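Local structure of transcriptional activator TenA-1 (2QZC) at residues D48-E53 with T106-I111. The protein is a putative TenA-like thiaminase that probably acts on thiamin or related pyrimidine compounds. Sequence-based numbering, arbitrary orientation.
Sequences DGKYVE and TGYNLI. With IMD (imidazole), chain C.
Lys50 reaches from helix 38-63 to the linker between helices 100-105 and 110-125, a surface contact within the all-helical, heme oxygenase-like fold of the TenA family. Its NZ donates to the carbonyl O of Thr106 at 2.8 Å, nearly in line with the C=O. Its CE makes a CH-pi contact with Tyr108, sitting over the centre of the ring, 3.8 Å above the plane. The ammonium follows as a cation-pi partner over the same face, with NZ 4.9 Å from the ring centroid. Lysine suits this place because its aliphatic part can lie on an aromatic face while its ammonium donates to backbone carbonyl oxygens; bends at chi3 (76°) and chi4 (66°) fold the chain for both tasks. NZ also bonds to Ile103 O, so two carbonyls from the end of helix 100-105 and just beyond receive it.

Farther out, the Tyr108 hydroxyl is held by Asp54 of helix 38-63, which fixes the far end of the ring. Gln47 grips the linker through Gly107 O and Asn109 N, and Asn109 itself is the N-cap of helix 110-125, its OD1 accepting from Asn112 N.

On another side of helix 38-63, a bound imidazole, probably from the crystallisation liquor, donates through N3 to Asp48 OD1 at 2.7 Å and is also hydrogen-bonded to Glu199. It lies over one face of Tyr51; a large ring suits this buried place, where it packs on Asn112, Thr116 and Leu119 of helix 110-125 and meets the ring of Tyr115. Replacing Tyr51 by an alanine would probably leave the imidazole without the ring face it lies over and open a gap beside Tyr115 and Leu119. Imidazole C4 is 3.5 Å above the Tyr51 ring plane, offset toward the rim.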
loop_
_atom_site.group_PDB
_atom_site.type_symbol
_atom_site.label_atom_id
_atom_site.label_comp_id
_atom_site.label_asym_id
_atom_site.label_seq_id
_atom_site.Cartn_x
_atom_site.Cartn_y
_atom_site.Cartn_z
ATOM N N ASP A 48 -3.637 -18.639 -9.299
ATOM C CA ASP A 48 -2.756 -17.484 -9.206
ATOM C C ASP A 48 -3.554 -16.189 -9.011
ATOM O O ASP A 48 -3.113 -15.301 -8.261
ATOM C CB ASP A 48 -1.839 -17.415 -10.436
ATOM C CG ASP A 48 -0.925 -16.239 -10.419
ATOM O OD1 ASP A 48 -0.029 -16.223 -9.565
ATOM O OD2 ASP A 48 -1.110 -15.341 -11.271
ATOM N N GLY A 49 -4.726 -16.088 -9.629
ATOM C CA GLY A 49 -5.612 -14.912 -9.457
ATOM C C GLY A 49 -6.044 -14.728 -8.009
ATOM O O GLY A 49 -6.160 -13.592 -7.504
ATOM N N LYS A 50 -6.277 -15.840 -7.324
ATOM C CA LYS A 50 -6.634 -15.814 -5.895
ATOM C C LYS A 50 -5.403 -15.454 -5.074
ATOM O O LYS A 50 -5.458 -14.606 -4.175
ATOM C CB LYS A 50 -7.186 -17.158 -5.446
ATOM C CG LYS A 50 -8.450 -17.609 -6.207
ATOM C CD LYS A 50 -9.113 -18.806 -5.566
ATOM C CE LYS A 50 -9.899 -18.487 -4.315
ATOM N NZ LYS A 50 -11.096 -17.632 -4.608
ATOM N N TYR A 51 -4.292 -16.127 -5.346
ATOM C CA TYR A 51 -3.060 -15.893 -4.639
ATOM C C TYR A 51 -2.602 -14.431 -4.668
ATOM O O TYR A 51 -2.221 -13.838 -3.636
ATOM C CB TYR A 51 -1.926 -16.796 -5.223
ATOM C CG TYR A 51 -0.566 -16.510 -4.698
ATOM C CD1 TYR A 51 -0.096 -17.146 -3.552
ATOM C CD2 TYR A 51 0.296 -15.578 -5.333
ATOM C CE1 TYR A 51 1.183 -16.860 -3.042
ATOM C CE2 TYR A 51 1.543 -15.319 -4.839
ATOM C CZ TYR A 51 2.002 -15.969 -3.680
ATOM O OH TYR A 51 3.274 -15.767 -3.124
ATOM N N VAL A 52 -2.584 -13.847 -5.865
ATOM C CA VAL A 52 -2.052 -12.474 -6.043
ATOM C C VAL A 52 -2.816 -11.457 -5.228
ATOM O O VAL A 52 -2.212 -10.530 -4.658
ATOM C CB VAL A 52 -1.995 -12.055 -7.516
ATOM C CG1 VAL A 52 -1.738 -10.539 -7.685
ATOM C CG2 VAL A 52 -0.904 -12.854 -8.198
ATOM N N GLU A 53 -4.134 -11.610 -5.121
ATOM C CA GLU A 53 -4.895 -10.658 -4.309
ATOM C C GLU A 53 -4.494 -10.787 -2.825
ATOM O O GLU A 53 -4.313 -9.794 -2.107
ATOM C CB GLU A 53 -6.405 -10.844 -4.488
ATOM C CG GLU A 53 -7.177 -9.768 -3.702
ATOM C CD GLU A 53 -8.679 -9.877 -3.787
ATOM O OE1 GLU A 53 -9.170 -10.445 -4.765
ATOM O OE2 GLU A 53 -9.373 -9.379 -2.877
ATOM N N THR A 106 -14.213 -19.822 -7.481
ATOM C CA THR A 106 -13.389 -21.045 -7.389
ATOM C C THR A 106 -12.713 -21.031 -6.012
ATOM O O THR A 106 -12.290 -19.992 -5.537
ATOM C CB THR A 106 -12.333 -21.096 -8.487
ATOM O OG1 THR A 106 -13.006 -21.053 -9.763
ATOM C CG2 THR A 106 -11.518 -22.398 -8.424
ATOM N N GLY A 107 -12.687 -22.176 -5.354
ATOM C CA GLY A 107 -12.015 -22.253 -4.063
ATOM C C GLY A 107 -10.510 -22.331 -4.224
ATOM O O GLY A 107 -9.965 -22.424 -5.330
ATOM N N TYR A 108 -9.817 -22.250 -3.110
ATOM C CA TYR A 108 -8.389 -22.465 -3.103
ATOM C C TYR A 108 -8.100 -23.975 -3.071
ATOM O O TYR A 108 -8.831 -24.726 -2.435
ATOM C CB TYR A 108 -7.756 -21.943 -1.819
ATOM C CG TYR A 108 -7.827 -20.450 -1.530
ATOM C CD1 TYR A 108 -8.891 -19.937 -0.810
ATOM C CD2 TYR A 108 -6.829 -19.584 -1.925
ATOM C CE1 TYR A 108 -8.945 -18.599 -0.470
ATOM C CE2 TYR A 108 -6.875 -18.232 -1.617
ATOM C CZ TYR A 108 -7.929 -17.750 -0.876
ATOM O OH TYR A 108 -8.010 -16.419 -0.515
ATOM N N ASN A 109 -7.033 -24.413 -3.733
ATOM C CA ASN A 109 -6.507 -25.730 -3.402
ATOM C C ASN A 109 -5.730 -25.626 -2.054
ATOM O O ASN A 109 -5.476 -24.527 -1.526
ATOM C CB ASN A 109 -5.717 -26.370 -4.526
ATOM C CG ASN A 109 -4.443 -25.643 -4.915
ATOM O OD1 ASN A 109 -3.758 -25.069 -4.075
ATOM N ND2 ASN A 109 -4.110 -25.688 -6.224
ATOM N N LEU A 110 -5.411 -26.766 -1.457
ATOM C CA LEU A 110 -4.804 -26.762 -0.125
ATOM C C LEU A 110 -3.481 -26.010 -0.122
ATOM O O LEU A 110 -3.224 -25.220 0.810
ATOM C CB LEU A 110 -4.571 -28.204 0.354
ATOM C CG LEU A 110 -3.840 -28.374 1.694
ATOM C CD1 LEU A 110 -4.522 -27.627 2.807
ATOM C CD2 LEU A 110 -3.689 -29.868 2.059
ATOM N N ILE A 111 -2.636 -26.221 -1.124
ATOM C CA ILE A 111 -1.343 -25.562 -1.138
ATOM C C ILE A 111 -1.475 -24.040 -1.249
ATOM O O ILE A 111 -0.781 -23.305 -0.535
ATOM C CB ILE A 111 -0.463 -26.092 -2.278
ATOM C CG1 ILE A 111 -0.194 -27.575 -2.130
ATOM C CG2 ILE A 111 0.892 -25.348 -2.299
ATOM C CD1 ILE A 111 0.558 -27.972 -0.849
HETATM N N1 IMD C . 3.431 -17.975 -6.651
HETATM C C2 IMD C . 3.065 -17.078 -7.539
HETATM N N3 IMD C . 1.818 -17.348 -7.880
HETATM C C4 IMD C . 1.388 -18.394 -7.170
HETATM C C5 IMD C . 2.419 -18.805 -6.365
#